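PDB 6NZS: dextranase, which catalyses the endohydrolysis of alpha-1,6-glucosidic linkages in dextran, as a retaining glycoside hydrolase of family 49. Local coordinates for residues W510-R524 with D566-N578. Sequence-based numbering, arbitrary orientation.
Sequences WNGLDWTSQVSHLKR and DHQLGRIGFDGEN
Ser520 and Ile572 form a single backbone bridge, Ser520 N donating to Arg571 O (2.8 Å) and Gly573 N to Ser520 O, by which 566-578 runs alongside 521-524, an edge strand of a parallel sheet in the family 49 beta-solenoid. Beside this bridge, Arg571 illustrates how one side chain joins several parts of a neighbouring loop. Its guanidinium is sandwiched between Trp510 CD1, 3.4 Å above one face, and Trp515 CB over the other, while NE (2.8 Å) and NH2 both hold Gln518 OE1 side-on, the amide turned 26° from the guanidinium plane. Its CG, anti to the carbonyl carbon (chi1 -53°), lies over the Trp510 indole, whose NE1 donates in the ring plane to Leu569 O. Were Arg571 an alanine, Gln518 OE1 would probably lose both donors and a gap open between Trp510 and Trp515. Phe574 receives Leu522 CB on one face and Ile572 CG2 on the other. Lys523 NZ forms a salt bridge with Asp575 OD1, on its syn lone pair, and water 3 joins Arg524 N to Asp575 OD2 and Glu577 OE2, the latter also paired with Lys532. Leu522 O accepts from opposite faces of its plane: Asp575 N at 3.3 Å and Asn578 ND2 at 3.0 Å.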
ATOM      1  N   TRP A 510       1.860 -22.015   0.161  1.00  9.64           N
ATOM      2  CA  TRP A 510       2.945 -21.605   1.041  1.00  9.50           C
ATOM      3  C   TRP A 510       4.249 -21.549   0.257  1.00 11.26           C
ATOM      4  O   TRP A 510       4.413 -22.191  -0.784  1.00 12.99           O
ATOM      5  CB  TRP A 510       3.121 -22.590   2.200  1.00 10.64           C
ATOM      6  CG  TRP A 510       1.903 -22.758   3.051  1.00  8.53           C
ATOM      7  CD1 TRP A 510       1.242 -23.929   3.308  1.00  9.99           C
ATOM      8  CD2 TRP A 510       1.213 -21.735   3.781  1.00  8.72           C
ATOM      9  NE1 TRP A 510       0.169 -23.693   4.138  1.00 10.13           N
ATOM     10  CE2 TRP A 510       0.131 -22.357   4.445  1.00 10.26           C
ATOM     11  CE3 TRP A 510       1.397 -20.357   3.931  1.00  9.42           C
ATOM     12  CZ2 TRP A 510      -0.772 -21.640   5.240  1.00  9.51           C
ATOM     13  CZ3 TRP A 510       0.504 -19.646   4.720  1.00 10.41           C
ATOM     14  CH2 TRP A 510      -0.568 -20.288   5.367  1.00 10.45           C
ATOM     15  N   ASN A 511       5.197 -20.784   0.783  1.00  9.99           N
ATOM     16  CA  ASN A 511       6.511 -20.667   0.161  1.00 10.14           C
ATOM     17  C   ASN A 511       7.405 -21.850   0.551  1.00  9.40           C
ATOM     18  O   ASN A 511       6.973 -22.820   1.183  1.00 11.14           O
ATOM     19  CB  ASN A 511       7.116 -19.295   0.449  1.00 11.14           C
ATOM     20  CG  ASN A 511       7.433 -19.077   1.930  1.00 10.49           C
ATOM     21  OD1 ASN A 511       7.626 -20.024   2.693  1.00  9.84           O
ATOM     22  ND2 ASN A 511       7.495 -17.812   2.335  1.00 10.58           N
ATOM     23  N   GLY A 512       8.676 -21.783   0.166  1.00  9.24           N
ATOM     24  CA  GLY A 512       9.610 -22.873   0.381  1.00  9.99           C
ATOM     25  C   GLY A 512      10.297 -22.944   1.735  1.00 11.61           C
ATOM     26  O   GLY A 512      11.201 -23.770   1.918  1.00 11.22           O
ATOM     27  N   LEU A 513       9.901 -22.117   2.699  1.00  9.49           N
ATOM     28  CA  LEU A 513      10.493 -22.175   4.029  1.00  9.09           C
ATOM     29  C   LEU A 513      10.073 -23.465   4.731  1.00 10.01           C
ATOM     30  O   LEU A 513       9.154 -24.168   4.304  1.00 11.32           O
ATOM     31  CB  LEU A 513      10.010 -20.982   4.855  1.00  9.76           C
ATOM     32  CG  LEU A 513      10.417 -19.611   4.323  1.00  9.89           C
ATOM     33  CD1 LEU A 513       9.723 -18.528   5.113  1.00  9.80           C
ATOM     34  CD2 LEU A 513      11.938 -19.447   4.392  1.00  9.88           C
ATOM     35  N   ASP A 514      10.758 -23.774   5.833  1.00 10.04           N
ATOM     36  CA  ASP A 514      10.314 -24.881   6.669  1.00  9.94           C
ATOM     37  C   ASP A 514       8.924 -24.574   7.217  1.00  9.90           C
ATOM     38  O   ASP A 514       8.578 -23.415   7.474  1.00 10.74           O
ATOM     39  CB  ASP A 514      11.244 -25.050   7.870  1.00 11.19           C
ATOM     40  CG  ASP A 514      12.606 -25.593   7.500  1.00 13.41           C
ATOM     41  OD1 ASP A 514      12.915 -25.739   6.302  1.00 13.25           O
ATOM     42  OD2 ASP A 514      13.382 -25.875   8.439  1.00 15.73           O
ATOM     43  N   TRP A 515       8.129 -25.623   7.446  1.00 10.58           N
ATOM     44  CA  TRP A 515       6.778 -25.377   7.947  1.00 10.68           C
ATOM     45  C   TRP A 515       6.782 -24.692   9.311  1.00 11.29           C
ATOM     46  O   TRP A 515       5.846 -23.956   9.630  1.00 11.76           O
ATOM     47  CB  TRP A 515       5.887 -26.631   7.915  1.00 13.49           C
ATOM     48  CG  TRP A 515       6.411 -27.877   8.595  1.00 15.15           C
ATOM     49  CD1 TRP A 515       7.008 -28.948   7.987  1.00 16.83           C
ATOM     50  CD2 TRP A 515       6.339 -28.198   9.990  1.00 16.59           C
ATOM     51  NE1 TRP A 515       7.323 -29.906   8.918  1.00 18.12           N
ATOM     52  CE2 TRP A 515       6.930 -29.470  10.155  1.00 15.28           C
ATOM     53  CE3 TRP A 515       5.840 -27.534  11.115  1.00 15.39           C
ATOM     54  CZ2 TRP A 515       7.036 -30.091  11.401  1.00 22.02           C
ATOM     55  CZ3 TRP A 515       5.950 -28.155  12.360  1.00 19.42           C
ATOM     56  CH2 TRP A 515       6.548 -29.417  12.487  1.00 17.74           C
ATOM     57  N   THR A 516       7.838 -24.882  10.108  1.00 10.77           N
ATOM     58  CA  THR A 516       7.942 -24.182  11.386  1.00 11.73           C
ATOM     59  C   THR A 516       7.997 -22.666  11.207  1.00 13.40           C
ATOM     60  O   THR A 516       7.542 -21.924  12.089  1.00 12.79           O
ATOM     61  CB  THR A 516       9.170 -24.682  12.150  1.00 13.81           C
ATOM     62  OG1 THR A 516      10.315 -24.653  11.289  1.00 13.84           O
ATOM     63  CG2 THR A 516       8.950 -26.104  12.628  1.00 15.85           C
ATOM     64  N   SER A 517       8.542 -22.183  10.083  1.00 11.99           N
ATOM     65  CA  SER A 517       8.603 -20.753   9.813  1.00 10.84           C
ATOM     66  C   SER A 517       7.283 -20.210   9.301  1.00 10.04           C
ATOM     67  O   SER A 517       7.139 -18.989   9.172  1.00 10.85           O
ATOM     68  CB  SER A 517       9.671 -20.451   8.754  1.00 12.43           C
ATOM     69  OG  SER A 517      10.951 -20.907   9.152  1.00 13.02           O
ATOM     70  N   GLN A 518       6.340 -21.090   8.979  1.00  9.47           N
ATOM     71  CA  GLN A 518       5.063 -20.718   8.391  1.00  9.44           C
ATOM     72  C   GLN A 518       3.927 -20.781   9.396  1.00 10.24           C
ATOM     73  O   GLN A 518       2.758 -20.664   9.009  1.00 10.57           O
ATOM     74  CB  GLN A 518       4.777 -21.641   7.206  1.00  9.61           C
ATOM     75  CG  GLN A 518       5.869 -21.560   6.157  1.00  9.86           C
ATOM     76  CD  GLN A 518       5.743 -22.600   5.074  1.00 10.11           C
ATOM     77  OE1 GLN A 518       5.218 -23.701   5.292  1.00 10.70           O
ATOM     78  NE2 GLN A 518       6.242 -22.268   3.885  1.00  9.76           N
ATOM     79  N   VAL A 519       4.252 -20.919  10.682  1.00  9.93           N
ATOM     80  CA  VAL A 519       3.235 -21.173  11.694  1.00 12.06           C
ATOM     81  C   VAL A 519       2.366 -19.941  11.911  1.00 11.95           C
ATOM     82  O   VAL A 519       2.825 -18.796  11.814  1.00 11.96           O
ATOM     83  CB  VAL A 519       3.925 -21.609  12.999  1.00 11.73           C
ATOM     84  CG1 VAL A 519       4.686 -20.450  13.631  1.00 12.22           C
ATOM     85  CG2 VAL A 519       2.909 -22.185  13.987  1.00 14.75           C
ATOM     86  N   SER A 520       1.094 -20.183  12.197  1.00 10.81           N
ATOM     87  CA  SER A 520       0.189 -19.154  12.690  1.00 10.63           C
ATOM     88  C   SER A 520       0.085 -19.273  14.208  1.00 12.02           C
ATOM     89  O   SER A 520       0.095 -20.384  14.747  1.00 11.41           O
ATOM     90  CB  SER A 520      -1.188 -19.308  12.049  1.00  9.94           C
ATOM     91  OG  SER A 520      -1.176 -18.807  10.715  1.00 10.34           O
ATOM     92  N   HIS A 521       0.002 -18.121  14.895  1.00 11.01           N
ATOM     93  CA  HIS A 521       0.057 -18.052  16.353  1.00 11.92           C
ATOM     94  C   HIS A 521      -1.155 -17.325  16.921  1.00 11.08           C
ATOM     95  O   HIS A 521      -1.720 -16.426  16.295  1.00 11.24           O
ATOM     96  CB  HIS A 521       1.303 -17.285  16.824  1.00 11.92           C
ATOM     97  CG  HIS A 521       2.544 -18.120  16.900  1.00 10.47           C
ATOM     98  ND1 HIS A 521       3.797 -17.573  17.072  1.00 12.03           N
ATOM     99  CD2 HIS A 521       2.726 -19.460  16.818  1.00 13.01           C
ATOM    100  CE1 HIS A 521       4.696 -18.542  17.113  1.00 13.68           C
ATOM    101  NE2 HIS A 521       4.072 -19.696  16.957  1.00 12.79           N
ATOM    102  N   LEU A 522      -1.523 -17.708  18.145  1.00 12.03           N
ATOM    103  CA  LEU A 522      -2.560 -17.027  18.920  1.00 11.21           C
ATOM    104  C   LEU A 522      -2.154 -17.171  20.381  1.00 11.46           C
ATOM    105  O   LEU A 522      -2.216 -18.279  20.931  1.00 12.68           O
ATOM    106  CB  LEU A 522      -3.916 -17.672  18.672  1.00 10.21           C
ATOM    107  CG  LEU A 522      -5.109 -17.060  19.418  1.00 11.51           C
ATOM    108  CD1 LEU A 522      -5.375 -15.618  18.971  1.00 15.58           C
ATOM    109  CD2 LEU A 522      -6.337 -17.906  19.186  1.00 13.26           C
ATOM    110  N   LYS A 523      -1.718 -16.072  20.999  1.00 12.25           N
ATOM    111  CA  LYS A 523      -1.123 -16.114  22.330  1.00 12.60           C
ATOM    112  C   LYS A 523      -1.674 -14.972  23.165  1.00 14.02           C
ATOM    113  O   LYS A 523      -1.889 -13.870  22.654  1.00 15.39           O
ATOM    114  CB  LYS A 523       0.401 -15.961  22.251  1.00 12.99           C
ATOM    115  CG  LYS A 523       1.101 -17.073  21.460  1.00 14.34           C
ATOM    116  CD  LYS A 523       2.616 -16.952  21.549  1.00 15.17           C
ATOM    117  CE  LYS A 523       3.302 -18.090  20.811  1.00 16.22           C
ATOM    118  NZ  LYS A 523       3.136 -19.387  21.538  1.00 20.08           N
ATOM    119  N   ARG A 524      -1.885 -15.238  24.456  1.00 14.77           N
ATOM    120  CA  ARG A 524      -2.382 -14.241  25.398  1.00 15.76           C
ATOM    121  C   ARG A 524      -1.216 -13.737  26.239  1.00 14.99           C
ATOM    122  O   ARG A 524      -0.603 -14.510  26.985  1.00 17.07           O
ATOM    123  CB  ARG A 524      -3.461 -14.848  26.299  1.00 17.48           C
ATOM    124  CG  ARG A 524      -4.652 -15.395  25.536  1.00 18.90           C
ATOM    125  CD  ARG A 524      -5.805 -15.786  26.446  1.00 25.54           C
ATOM    126  NE  ARG A 524      -5.511 -16.946  27.283  1.00 28.86           N
ATOM    127  CZ  ARG A 524      -5.698 -16.991  28.599  1.00 30.65           C
ATOM    128  NH1 ARG A 524      -6.167 -15.937  29.250  1.00 27.96           N
ATOM    129  NH2 ARG A 524      -5.408 -18.095  29.272  1.00 33.55           N
ATOM    130  N   ASP A 566       0.015 -27.347  12.959  1.00 12.58           N
ATOM    131  CA  ASP A 566       1.208 -26.616  12.534  1.00 11.73           C
ATOM    132  C   ASP A 566       1.988 -27.352  11.451  1.00 11.69           C
ATOM    133  O   ASP A 566       2.547 -26.711  10.549  1.00 12.93           O
ATOM    134  CB  ASP A 566       2.095 -26.199  13.719  1.00 13.50           C
ATOM    135  CG  ASP A 566       2.575 -27.371  14.585  1.00 14.15           C
ATOM    136  OD1 ASP A 566       2.124 -28.524  14.427  1.00 14.33           O
ATOM    137  OD2 ASP A 566       3.426 -27.107  15.455  1.00 21.84           O
ATOM    138  N   HIS A 567       2.013 -28.684  11.503  1.00 12.40           N
ATOM    139  CA  HIS A 567       2.697 -29.515  10.519  1.00 12.69           C
ATOM    140  C   HIS A 567       1.775 -29.964   9.394  1.00 13.16           C
ATOM    141  O   HIS A 567       2.193 -30.768   8.549  1.00 13.41           O
ATOM    142  CB  HIS A 567       3.274 -30.757  11.214  1.00 14.28           C
ATOM    143  CG  HIS A 567       2.240 -31.588  11.911  1.00 15.24           C
ATOM    144  ND1 HIS A 567       1.594 -32.644  11.304  1.00 16.98           N
ATOM    145  CD2 HIS A 567       1.728 -31.506  13.164  1.00 20.05           C
ATOM    146  CE1 HIS A 567       0.738 -33.181  12.153  1.00 21.78           C
ATOM    147  NE2 HIS A 567       0.793 -32.505  13.285  1.00 23.12           N
ATOM    148  N   GLN A 568       0.540 -29.477   9.373  1.00 12.52           N
ATOM    149  CA  GLN A 568      -0.449 -29.792   8.359  1.00 12.62           C
ATOM    150  C   GLN A 568      -0.666 -28.569   7.474  1.00 11.47           C
ATOM    151  O   GLN A 568      -0.027 -27.529   7.650  1.00 11.03           O
ATOM    152  CB  GLN A 568      -1.755 -30.254   9.016  1.00 13.29           C
ATOM    153  CG  GLN A 568      -1.526 -31.370  10.053  1.00 14.34           C
ATOM    154  CD  GLN A 568      -2.808 -31.908  10.665  1.00 18.80           C
ATOM    155  OE1 GLN A 568      -3.679 -31.149  11.091  1.00 16.58           O
ATOM    156  NE2 GLN A 568      -2.925 -33.232  10.718  1.00 23.12           N
ATOM    157  N   LEU A 569      -1.580 -28.710   6.514  1.00 10.27           N
ATOM    158  CA  LEU A 569      -1.762 -27.673   5.499  1.00  9.45           C
ATOM    159  C   LEU A 569      -2.084 -26.313   6.116  1.00 10.78           C
ATOM    160  O   LEU A 569      -1.605 -25.281   5.634  1.00 10.63           O
ATOM    161  CB  LEU A 569      -2.849 -28.092   4.509  1.00 11.80           C
ATOM    162  CG  LEU A 569      -3.129 -27.104   3.370  1.00 10.37           C
ATOM    163  CD1 LEU A 569      -1.899 -26.943   2.457  1.00 13.10           C
ATOM    164  CD2 LEU A 569      -4.333 -27.553   2.563  1.00 14.06           C
ATOM    165  N   GLY A 570      -2.897 -26.279   7.177  1.00 11.25           N
ATOM    166  CA  GLY A 570      -3.313 -24.995   7.731  1.00 10.89           C
ATOM    167  C   GLY A 570      -2.236 -24.265   8.508  1.00 10.16           C
ATOM    168  O   GLY A 570      -2.334 -23.043   8.688  1.00 11.21           O
ATOM    169  N   ARG A 571      -1.224 -24.982   8.992  1.00  9.78           N
ATOM    170  CA  ARG A 571      -0.090 -24.388   9.700  1.00 10.20           C
ATOM    171  C   ARG A 571      -0.511 -23.682  10.992  1.00 10.84           C
ATOM    172  O   ARG A 571       0.179 -22.777  11.464  1.00 11.71           O
ATOM    173  CB  ARG A 571       0.729 -23.441   8.810  1.00 10.33           C
ATOM    174  CG  ARG A 571       1.212 -24.027   7.477  1.00 10.12           C
ATOM    175  CD  ARG A 571       2.361 -25.030   7.656  1.00 10.49           C
ATOM    176  NE  ARG A 571       3.131 -25.185   6.415  1.00  9.73           N
ATOM    177  CZ  ARG A 571       2.865 -26.081   5.468  1.00 10.47           C
ATOM    178  NH1 ARG A 571       1.843 -26.917   5.582  1.00 11.38           N
ATOM    179  NH2 ARG A 571       3.627 -26.136   4.383  1.00 11.03           N
ATOM    180  N   ILE A 572      -1.627 -24.086  11.593  1.00 11.79           N
ATOM    181  CA  ILE A 572      -2.149 -23.396  12.772  1.00 11.85           C
ATOM    182  C   ILE A 572      -1.457 -23.938  14.016  1.00 12.28           C
ATOM    183  O   ILE A 572      -1.655 -25.100  14.388  1.00 13.36           O
ATOM    184  CB  ILE A 572      -3.674 -23.510  12.873  1.00 11.02           C
ATOM    185  CG1 ILE A 572      -4.344 -22.736  11.739  1.00 11.73           C
ATOM    186  CG2 ILE A 572      -4.170 -22.991  14.229  1.00 12.50           C
ATOM    187  CD1 ILE A 572      -5.843 -22.992  11.619  1.00 12.43           C
ATOM    188  N   GLY A 573      -0.653 -23.090  14.660  1.00 11.56           N
ATOM    189  CA  GLY A 573       0.064 -23.421  15.882  1.00 10.39           C
ATOM    190  C   GLY A 573      -0.391 -22.577  17.060  1.00 11.28           C
ATOM    191  O   GLY A 573       0.418 -22.125  17.873  1.00 12.60           O
ATOM    192  N   PHE A 574      -1.699 -22.352  17.135  1.00 11.79           N
ATOM    193  CA  PHE A 574      -2.282 -21.592  18.234  1.00 11.66           C
ATOM    194  C   PHE A 574      -2.029 -22.314  19.558  1.00 14.21           C
ATOM    195  O   PHE A 574      -1.947 -23.544  19.612  1.00 15.02           O
ATOM    196  CB  PHE A 574      -3.792 -21.467  18.005  1.00 12.04           C
ATOM    197  CG  PHE A 574      -4.184 -20.631  16.791  1.00 11.67           C
ATOM    198  CD1 PHE A 574      -3.249 -19.874  16.087  1.00 12.11           C
ATOM    199  CD2 PHE A 574      -5.509 -20.596  16.380  1.00 10.62           C
ATOM    200  CE1 PHE A 574      -3.640 -19.105  14.989  1.00 11.16           C
ATOM    201  CE2 PHE A 574      -5.905 -19.845  15.288  1.00 11.48           C
ATOM    202  CZ  PHE A 574      -4.964 -19.092  14.589  1.00 11.25           C
ATOM    203  N   ASP A 575      -1.899 -21.542  20.638  1.00 14.13           N
ATOM    204  CA  ASP A 575      -1.633 -22.144  21.944  1.00 14.90           C
ATOM    205  C   ASP A 575      -2.766 -23.087  22.337  1.00 16.41           C
ATOM    206  O   ASP A 575      -3.945 -22.791  22.133  1.00 14.01           O
ATOM    207  CB  ASP A 575      -1.513 -21.064  23.024  1.00 14.17           C
ATOM    208  CG  ASP A 575      -0.227 -20.262  22.939  1.00 17.53           C
ATOM    209  OD1 ASP A 575       0.582 -20.461  22.007  1.00 14.63           O
ATOM    210  OD2 ASP A 575      -0.035 -19.392  23.815  1.00 17.72           O
ATOM    211  N   GLY A 576      -2.398 -24.237  22.913  1.00 16.92           N
ATOM    212  CA  GLY A 576      -3.405 -25.207  23.312  1.00 18.07           C
ATOM    213  C   GLY A 576      -4.415 -24.655  24.301  1.00 15.39           C
ATOM    214  O   GLY A 576      -5.591 -25.022  24.255  1.00 17.10           O
ATOM    215  N   GLU A 577      -3.983 -23.753  25.185  1.00 17.16           N
ATOM    216  CA  GLU A 577      -4.906 -23.169  26.154  1.00 17.47           C
ATOM    217  C   GLU A 577      -6.001 -22.350  25.487  1.00 19.74           C
ATOM    218  O   GLU A 577      -7.016 -22.053  26.124  1.00 20.99           O
ATOM    219  CB  GLU A 577      -4.158 -22.324  27.192  1.00 20.08           C
ATOM    220  CG  GLU A 577      -3.641 -20.980  26.692  1.00 20.45           C
ATOM    221  CD  GLU A 577      -3.008 -20.150  27.797  1.00 25.22           C
ATOM    222  OE1 GLU A 577      -2.939 -20.635  28.949  1.00 29.18           O
ATOM    223  OE2 GLU A 577      -2.569 -19.013  27.527  1.00 23.18           O
ATOM    224  N   ASN A 578      -5.829 -21.983  24.219  1.00 17.51           N
ATOM    225  CA  ASN A 578      -6.804 -21.178  23.499  1.00 17.57           C
ATOM    226  C   ASN A 578      -7.684 -22.002  22.573  1.00 15.58           C
ATOM    227  O   ASN A 578      -8.395 -21.427  21.741  1.00 14.87           O
ATOM    228  CB  ASN A 578      -6.091 -20.068  22.723  1.00 15.44           C
ATOM    229  CG  ASN A 578      -5.314 -19.147  23.628  1.00 17.22           C
ATOM    230  OD1 ASN A 578      -5.742 -18.863  24.750  1.00 17.47           O
ATOM    231  ND2 ASN A 578      -4.161 -18.682  23.165  1.00 15.92           N
TER
HETATM  232  O   HOH W   1       3.786 -24.468  11.421  1.00 15.93           O
HETATM  233  O   HOH W   2       0.346 -19.713  19.327  1.00 12.77           O
HETATM  234  O   HOH W   3      -1.938 -17.979  25.116  1.00 15.45           O